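Local coordinates for uncharacterized protein (Thermomonospora curvata, PDB 4MVE) that is of unknown function but carries a GXWXG and a DUF4334 region, which share one antiparallel beta sheet in a single chain, at residues V37-G42 with D128-A133; G46-R51 with M58-N63; A110-Y113 with I118-H121. One frame throughout, in Å; residues are numbered along the deposited sequence.

Contact 1: V37-G42 with D128-A133; sequences VDFMLG and DMVVGA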
loop_
_atom_site.group_PDB
_atom_site.type_symbol
_atom_site.label_atom_id
_atom_site.label_comp_id
_atom_site.label_asym_id
_atom_site.label_seq_id
_atom_site.Cartn_x
_atom_site.Cartn_y
_atom_site.Cartn_z
ATOM N N VAL A 37 9.512 3.010 -10.108
ATOM C CA VAL A 37 9.250 1.581 -9.911
ATOM C C VAL A 37 10.336 0.898 -9.024
ATOM O O VAL A 37 9.957 0.189 -8.079
ATOM C CB VAL A 37 9.072 0.871 -11.289
ATOM C CG1 VAL A 37 9.236 -0.647 -11.202
ATOM C CG2 VAL A 37 7.720 1.230 -11.905
ATOM N N ASP A 38 11.660 1.136 -9.290
ATOM C CA ASP A 38 12.732 0.451 -8.533
ATOM C C ASP A 38 12.801 0.873 -7.040
ATOM O O ASP A 38 13.231 0.073 -6.204
ATOM C CB ASP A 38 14.091 0.566 -9.235
ATOM C CG ASP A 38 14.227 -0.346 -10.471
ATOM O OD1 ASP A 38 13.197 -0.976 -10.887
ATOM O OD2 ASP A 38 15.336 -0.402 -11.047
ATOM N N PHE A 39 12.231 2.042 -6.679
ATOM C CA PHE A 39 12.167 2.524 -5.290
ATOM C C PHE A 39 11.359 1.547 -4.409
ATOM O O PHE A 39 11.595 1.459 -3.201
ATOM C CB PHE A 39 11.501 3.913 -5.266
ATOM C CG PHE A 39 11.286 4.541 -3.902
ATOM C CD1 PHE A 39 12.225 5.418 -3.366
ATOM C CD2 PHE A 39 10.102 4.328 -3.198
ATOM C CE1 PHE A 39 12.011 6.010 -2.112
ATOM C CE2 PHE A 39 9.888 4.930 -1.961
ATOM C CZ PHE A 39 10.839 5.765 -1.422
HETATM N N MSE A 40 10.386 0.849 -5.015
HETATM C CA MSE A 40 9.536 -0.082 -4.308
HETATM C C MSE A 40 10.183 -1.438 -4.063
HETATM O O MSE A 40 9.630 -2.201 -3.268
HETATM C CB MSE A 40 8.205 -0.297 -5.067
HETATM C CG MSE A 40 7.364 0.966 -5.230
HETATM SE SE MSE A 40 6.956 1.877 -3.557
HETATM C CE MSE A 40 6.214 0.338 -2.439
ATOM N N LEU A 41 11.314 -1.773 -4.752
ATOM C CA LEU A 41 11.925 -3.093 -4.625
ATOM C C LEU A 41 12.351 -3.394 -3.146
ATOM O O LEU A 41 13.002 -2.577 -2.498
ATOM C CB LEU A 41 13.067 -3.304 -5.630
ATOM C CG LEU A 41 12.663 -3.170 -7.139
ATOM C CD1 LEU A 41 13.843 -3.394 -8.059
ATOM C CD2 LEU A 41 11.590 -4.137 -7.516
ATOM N N GLY A 42 11.867 -4.519 -2.627
ATOM C CA GLY A 42 12.124 -4.957 -1.257
ATOM C C GLY A 42 10.881 -5.411 -0.525
ATOM O O GLY A 42 9.788 -5.460 -1.105
ATOM N N ASP A 128 11.713 5.375 3.462
ATOM C CA ASP A 128 11.257 4.113 4.024
ATOM C C ASP A 128 9.753 4.040 4.265
ATOM O O ASP A 128 9.303 3.098 4.921
ATOM C CB ASP A 128 11.998 3.876 5.344
ATOM C CG ASP A 128 13.493 3.762 5.166
ATOM O OD1 ASP A 128 13.932 3.313 4.072
ATOM O OD2 ASP A 128 14.230 4.152 6.099
HETATM N N MSE A 129 8.978 5.015 3.742
HETATM C CA MSE A 129 7.518 5.070 3.905
HETATM C C MSE A 129 6.848 5.595 2.659
HETATM O O MSE A 129 7.308 6.575 2.078
HETATM C CB MSE A 129 7.094 5.954 5.090
HETATM C CG MSE A 129 7.516 5.440 6.436
HETATM SE SE MSE A 129 6.920 6.700 7.787
HETATM C CE MSE A 129 7.514 5.715 9.319
ATOM N N VAL A 130 5.784 4.929 2.252
ATOM C CA VAL A 130 4.910 5.308 1.122
ATOM C C VAL A 130 3.475 5.198 1.567
ATOM O O VAL A 130 3.180 4.394 2.446
ATOM C CB VAL A 130 5.109 4.470 -0.182
ATOM C CG1 VAL A 130 6.538 4.533 -0.709
ATOM C CG2 VAL A 130 4.618 3.027 -0.027
ATOM N N VAL A 131 2.564 5.964 0.930
ATOM C CA VAL A 131 1.133 5.801 1.159
ATOM C C VAL A 131 0.652 5.086 -0.103
ATOM O O VAL A 131 1.097 5.446 -1.179
ATOM C CB VAL A 131 0.373 7.134 1.451
ATOM C CG1 VAL A 131 -1.139 6.953 1.310
ATOM C CG2 VAL A 131 0.688 7.646 2.860
ATOM N N GLY A 132 -0.216 4.088 0.024
ATOM C CA GLY A 132 -0.743 3.398 -1.150
ATOM C C GLY A 132 -2.190 3.790 -1.301
ATOM O O GLY A 132 -2.917 3.807 -0.305
ATOM N N ALA A 133 -2.619 4.098 -2.550
ATOM C CA ALA A 133 -3.986 4.464 -2.902
ATOM C C ALA A 133 -4.610 3.319 -3.699
ATOM O O ALA A 133 -4.249 3.094 -4.855
ATOM C CB ALA A 133 -4.003 5.756 -3.710
#
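Val130 meets Phe39 and Met40 through its two methyl branches, one branch shared between both partners and the other given to Met40 alone. From CB of Val130, which is directed toward the 37-42 loop, CG1 runs anti to the carbonyl carbon (chi1 -58°) and comes to the edge of the Phe39 ring, in the ring plane, with Val130 CG1 3.6 Å from Phe39 CE2. Val130 CG1 also lies 3.9 Å from Met40 SE, the selenium. The second methyl is wedged between the backbone N and the carbonyl carbon of its own residue, and there Val130 CG2 touches Met40 CE at 3.9 Å.

Met40, present as selenomethionine, arrives tip to tip with the valine; bends at both chi2 and chi3 (-55° and -51°) fold its chain compactly and carry SE and CE to the neighbouring branches of Val130. Phe39 behaves differently: its side chain and the valine pass in opposite directions, and the ring meets the methyl with its edge. All of these meetings are apolar, and the two backbones keep well apart, Met40 CA being 8.9 Å from Val130 CA.

Polar anchoring of the loop lies beside this patch. Arg149 makes a cation-pi contact with Phe39 and bonds its carbonyl oxygen, while Trp44 NE1 donates to Met40 O. Leu147, on the adjoining strand 143-149, packs against both Met40 and Val130. The arrangement is that of a short 3-10 turn laid by its hydrophobic side on an antiparallel sheet, placed immediately before the Gly42-x-Trp44-x-Gly46 sequence that gives the GXWXG family its name.

Contact 2: G46-R51 with M58-N63; sequences GGIFDR and MLLGMN
The backbones come nearest at Arg51 and Leu60, whose CA atoms are 8.3 Å apart, where the loop following strand 42-48 passes the last turn of helix 54-61. Side chains bridge that gap, and Leu60 splits its two methyl groups between the partners. Leu60 CD1 reaches the tip of the isoleucine, 3.7 Å from Ile48 CD1, whereas Leu60 CD2 rests on the aliphatic part of the arginine, 4.0 Å from Arg51 CD and equally close to its CG.

The leucine and arginine chains cross at about a right angle. A bend at chi3 (-72°) then turns the guanidinium group of Arg51 aside, and its NH2 bonds the carbonyl oxygen of Gly17. Ile48 CD1 touches both successive leucines, its side chain crossing each obliquely, with Leu59 CD1 3.9 Å from Ile48 CD1.

Just beyond these leucines the helix ends in a Schellman motif, with Asn63 at positive phi (60°) and its N bonded to Leu60 O at 2.9 Å. The chain thereby turns into strand 64-71, the immediate neighbour of strand 42-48 in the sheet. Trp64 at its start packs on both Ile48 and Leu59, and Leu78 of strand 74-81 touches Leu59, so the last turn of the helix packs on side chains from three strands that are consecutive in the sheet, 42-48, 64-71 and 74-81.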
loop_
_atom_site.group_PDB
_atom_site.type_symbol
_atom_site.label_atom_id
_atom_site.label_comp_id
_atom_site.label_asym_id
_atom_site.label_seq_id
_atom_site.Cartn_x
_atom_site.Cartn_y
_atom_site.Cartn_z
ATOM N N GLY A 46 2.956 -3.507 6.180
ATOM C CA GLY A 46 1.764 -2.730 5.879
ATOM C C GLY A 46 0.873 -2.475 7.059
ATOM O O GLY A 46 0.924 -3.200 8.051
ATOM N N GLY A 47 0.097 -1.417 6.936
ATOM C CA GLY A 47 -0.890 -0.977 7.905
ATOM C C GLY A 47 -1.967 -0.220 7.172
ATOM O O GLY A 47 -1.794 0.150 6.003
ATOM N N ILE A 48 -3.102 -0.024 7.827
ATOM C CA ILE A 48 -4.259 0.587 7.188
ATOM C C ILE A 48 -4.719 1.810 7.963
ATOM O O ILE A 48 -4.747 1.787 9.191
ATOM C CB ILE A 48 -5.389 -0.488 7.094
ATOM C CG1 ILE A 48 -4.944 -1.697 6.264
ATOM C CG2 ILE A 48 -6.674 0.096 6.518
ATOM C CD1 ILE A 48 -5.706 -2.982 6.585
ATOM N N PHE A 49 -5.155 2.841 7.249
ATOM C CA PHE A 49 -5.617 4.073 7.895
ATOM C C PHE A 49 -7.045 3.957 8.453
ATOM O O PHE A 49 -7.317 4.570 9.464
ATOM C CB PHE A 49 -5.534 5.268 6.932
ATOM C CG PHE A 49 -4.111 5.679 6.635
ATOM C CD1 PHE A 49 -3.359 6.391 7.580
ATOM C CD2 PHE A 49 -3.544 5.431 5.387
ATOM C CE1 PHE A 49 -2.050 6.798 7.292
ATOM C CE2 PHE A 49 -2.238 5.860 5.094
ATOM C CZ PHE A 49 -1.502 6.543 6.048
ATOM N N ASP A 50 -7.964 3.245 7.762
ATOM C CA ASP A 50 -9.333 3.062 8.228
ATOM C C ASP A 50 -9.624 1.566 8.395
ATOM O O ASP A 50 -9.904 0.862 7.422
ATOM C CB ASP A 50 -10.317 3.734 7.258
ATOM C CG ASP A 50 -11.795 3.513 7.551
ATOM O OD1 ASP A 50 -12.146 3.242 8.741
ATOM O OD2 ASP A 50 -12.602 3.634 6.607
ATOM N N ARG A 51 -9.585 1.106 9.642
ATOM C CA ARG A 51 -9.745 -0.292 9.998
ATOM C C ARG A 51 -11.228 -0.749 10.055
ATOM O O ARG A 51 -11.471 -1.941 10.265
ATOM C CB ARG A 51 -9.008 -0.608 11.323
ATOM C CG ARG A 51 -7.497 -0.716 11.070
ATOM C CD ARG A 51 -6.648 -1.114 12.255
ATOM N NE ARG A 51 -6.513 -0.059 13.266
ATOM C CZ ARG A 51 -5.593 0.907 13.262
ATOM N NH1 ARG A 51 -4.749 1.030 12.243
ATOM N NH2 ARG A 51 -5.549 1.791 14.249
HETATM N N MSE A 58 -10.973 -7.889 6.554
HETATM C CA MSE A 58 -10.572 -9.180 5.990
HETATM C C MSE A 58 -9.044 -9.329 5.998
HETATM O O MSE A 58 -8.547 -10.393 6.360
HETATM C CB MSE A 58 -11.160 -9.347 4.585
HETATM C CG MSE A 58 -12.703 -9.542 4.593
HETATM SE SE MSE A 58 -13.337 -10.956 5.824
HETATM C CE MSE A 58 -12.479 -12.437 5.031
ATOM N N LEU A 59 -8.306 -8.254 5.667
ATOM C CA LEU A 59 -6.844 -8.233 5.715
ATOM C C LEU A 59 -6.353 -8.490 7.148
ATOM O O LEU A 59 -5.441 -9.295 7.372
ATOM C CB LEU A 59 -6.312 -6.880 5.207
ATOM C CG LEU A 59 -6.361 -6.635 3.687
ATOM C CD1 LEU A 59 -5.911 -5.221 3.362
ATOM C CD2 LEU A 59 -5.501 -7.632 2.923
ATOM N N LEU A 60 -7.006 -7.848 8.111
ATOM C CA LEU A 60 -6.714 -7.983 9.523
ATOM C C LEU A 60 -6.948 -9.444 9.979
ATOM O O LEU A 60 -6.088 -10.021 10.641
ATOM C CB LEU A 60 -7.608 -6.991 10.304
ATOM C CG LEU A 60 -7.022 -5.618 10.730
ATOM C CD1 LEU A 60 -6.191 -4.933 9.639
ATOM C CD2 LEU A 60 -8.119 -4.679 11.193
ATOM N N GLY A 61 -8.061 -10.038 9.561
ATOM C CA GLY A 61 -8.409 -11.416 9.915
ATOM C C GLY A 61 -7.426 -12.438 9.379
ATOM O O GLY A 61 -7.140 -13.444 10.027
HETATM N N MSE A 62 -6.847 -12.137 8.208
HETATM C CA MSE A 62 -5.836 -12.976 7.578
HETATM C C MSE A 62 -4.445 -12.729 8.155
HETATM O O MSE A 62 -3.509 -13.427 7.759
HETATM C CB MSE A 62 -5.818 -12.700 6.102
HETATM C CG MSE A 62 -6.896 -13.423 5.399
HETATM SE SE MSE A 62 -6.262 -13.964 3.700
HETATM C CE MSE A 62 -4.777 -15.285 4.272
ATOM N N ASN A 63 -4.311 -11.751 9.096
ATOM C CA ASN A 63 -3.046 -11.345 9.693
ATOM C C ASN A 63 -2.089 -10.847 8.611
ATOM O O ASN A 63 -0.903 -11.164 8.639
ATOM C CB ASN A 63 -2.390 -12.465 10.515
ATOM C CG ASN A 63 -2.818 -12.526 11.942
ATOM O OD1 ASN A 63 -2.181 -11.945 12.831
ATOM N ND2 ASN A 63 -3.865 -13.290 12.191
#

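Contact 3: A110-Y113 with I118-H121; sequences AMIY and IIDH
Met111 and Asp120 face each other as an antiparallel hydrogen-bonded pair, Met111 N donating to Asp120 O at 2.8 Å and Asp120 N returning a bond to Met111 O at 2.9 Å. Next to the turn, Tyr113 N bonds Ile118 O at 3.1 Å.

Packing is tight on the buried Met111 and Asp120 face. These side chains run side by side, and a bend at chi3 (69°) brings the selenomethionine methyl to the carboxylate, Met111 CE being only 3.1 Å from Asp120 OD2. Within this buried region a water donates to Asp120 OD2 (2.9 Å from its O) and also bonds Tyr113 OH, in the plane of the ring. Ile118 crosses the tyrosine obliquely: Ile118 CB comes 3.5 Å from Tyr113 CD1, its CG2 reaches CE1, and CD1 lies farther out over one ring face.

The opposite face is looser toward the turn. Partly exposed Ile112 and Ile119 lie alongside one another, their CG1 atoms 4.0 Å apart. Further in, the pair Ala110 and His121 is buried: Ala110 CB sits 3.6 Å from Ile119 CG2, and His121 NE2 bonds Asp135, while its buried ND1 has no modelled partner.

Strands 96-103 and 129-136 flank this hairpin in the sheet. Curling brings strands 64-71 and 74-81 over the face carrying Met111, Asp120 and Tyr113, where Phe69 and Val75 pack on Met111 and Pro77 on Tyr113.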
loop_
_atom_site.group_PDB
_atom_site.type_symbol
_atom_site.label_atom_id
_atom_site.label_comp_id
_atom_site.label_asym_id
_atom_site.label_seq_id
_atom_site.Cartn_x
_atom_site.Cartn_y
_atom_site.Cartn_z
ATOM N N ALA A 110 2.895 1.969 -9.382
ATOM C CA ALA A 110 1.651 1.395 -8.930
ATOM C C ALA A 110 1.736 -0.114 -8.941
ATOM O O ALA A 110 2.318 -0.658 -9.863
ATOM C CB ALA A 110 0.512 1.868 -9.833
HETATM N N MSE A 111 1.191 -0.802 -7.912
HETATM C CA MSE A 111 1.137 -2.265 -7.985
HETATM C C MSE A 111 -0.160 -2.688 -8.662
HETATM O O MSE A 111 -1.218 -2.213 -8.297
HETATM C CB MSE A 111 1.247 -2.889 -6.603
HETATM C CG MSE A 111 1.632 -4.347 -6.640
HETATM SE SE MSE A 111 1.167 -5.153 -4.913
HETATM C CE MSE A 111 -0.750 -5.084 -5.038
ATOM N N ILE A 112 -0.094 -3.558 -9.665
ATOM C CA ILE A 112 -1.319 -4.029 -10.342
ATOM C C ILE A 112 -1.501 -5.519 -10.025
ATOM O O ILE A 112 -0.602 -6.279 -10.313
ATOM C CB ILE A 112 -1.215 -3.791 -11.877
ATOM C CG1 ILE A 112 -0.917 -2.298 -12.200
ATOM C CG2 ILE A 112 -2.472 -4.353 -12.636
ATOM C CD1 ILE A 112 -0.860 -1.895 -13.650
ATOM N N TYR A 113 -2.659 -5.947 -9.502
ATOM C CA TYR A 113 -2.865 -7.394 -9.282
ATOM C C TYR A 113 -2.964 -8.079 -10.624
ATOM O O TYR A 113 -3.539 -7.507 -11.576
ATOM C CB TYR A 113 -4.135 -7.672 -8.465
ATOM C CG TYR A 113 -3.977 -7.469 -6.969
ATOM C CD1 TYR A 113 -3.925 -6.192 -6.419
ATOM C CD2 TYR A 113 -3.904 -8.556 -6.103
ATOM C CE1 TYR A 113 -3.823 -6.000 -5.027
ATOM C CE2 TYR A 113 -3.795 -8.380 -4.720
ATOM C CZ TYR A 113 -3.730 -7.102 -4.185
ATOM O OH TYR A 113 -3.653 -6.969 -2.809
ATOM N N ILE A 118 -7.486 -4.469 -9.269
ATOM C CA ILE A 118 -7.010 -3.617 -8.174
ATOM C C ILE A 118 -5.649 -3.038 -8.503
ATOM O O ILE A 118 -4.717 -3.785 -8.840
ATOM C CB ILE A 118 -6.937 -4.430 -6.833
ATOM C CG1 ILE A 118 -8.300 -5.063 -6.454
ATOM C CG2 ILE A 118 -6.415 -3.556 -5.687
ATOM C CD1 ILE A 118 -8.250 -6.238 -5.459
ATOM N N ILE A 119 -5.527 -1.704 -8.377
ATOM C CA ILE A 119 -4.243 -1.025 -8.563
ATOM C C ILE A 119 -3.932 -0.222 -7.303
ATOM O O ILE A 119 -4.806 0.516 -6.865
ATOM C CB ILE A 119 -4.260 -0.101 -9.809
ATOM C CG1 ILE A 119 -4.487 -0.888 -11.099
ATOM C CG2 ILE A 119 -2.958 0.747 -9.896
ATOM C CD1 ILE A 119 -5.001 0.056 -12.240
ATOM N N ASP A 120 -2.697 -0.315 -6.756
ATOM C CA ASP A 120 -2.247 0.480 -5.598
ATOM C C ASP A 120 -1.236 1.512 -6.072
ATOM O O ASP A 120 -0.120 1.138 -6.452
ATOM C CB ASP A 120 -1.633 -0.386 -4.486
ATOM C CG ASP A 120 -2.489 -1.551 -4.010
ATOM O OD1 ASP A 120 -3.733 -1.396 -3.946
ATOM O OD2 ASP A 120 -1.914 -2.585 -3.635
ATOM N N HIS A 121 -1.628 2.797 -6.055
ATOM C CA HIS A 121 -0.819 3.959 -6.500
ATOM C C HIS A 121 0.032 4.443 -5.339
ATOM O O HIS A 121 -0.511 4.782 -4.288
ATOM C CB HIS A 121 -1.727 5.078 -7.018
ATOM C CG HIS A 121 -2.659 4.637 -8.101
ATOM N ND1 HIS A 121 -2.368 4.860 -9.459
ATOM C CD2 HIS A 121 -3.872 4.034 -8.007
ATOM C CE1 HIS A 121 -3.408 4.397 -10.123
ATOM N NE2 HIS A 121 -4.353 3.914 -9.290
HETATM O O HOH W 1 -3.206 -4.400 -1.785
#

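Overall arrangement
From the N-terminal helices the chain reaches 37-42, where contact 1 opens, and enters strand 42-48. Contact 2 soon closes a short loop, bringing helix 54-61 back to the end of that strand. After the strands between 64 and 103, contact 3 closes the hairpin 106-113/118-124, and strand 129-136 then completes contact 1. Contacts 2 and 3 thus follow in series, both within the long excursion spanned by contact 1, whose two segments come one from each family region. A probable hydrogen bond from Ala133 N to His121 O (2.8 Å) links contacts 1 and 3; Val131 packs on Phe49 between contacts 1 and 2. Contacts 2 and 3 stay about 6 Å apart at their nearest atoms.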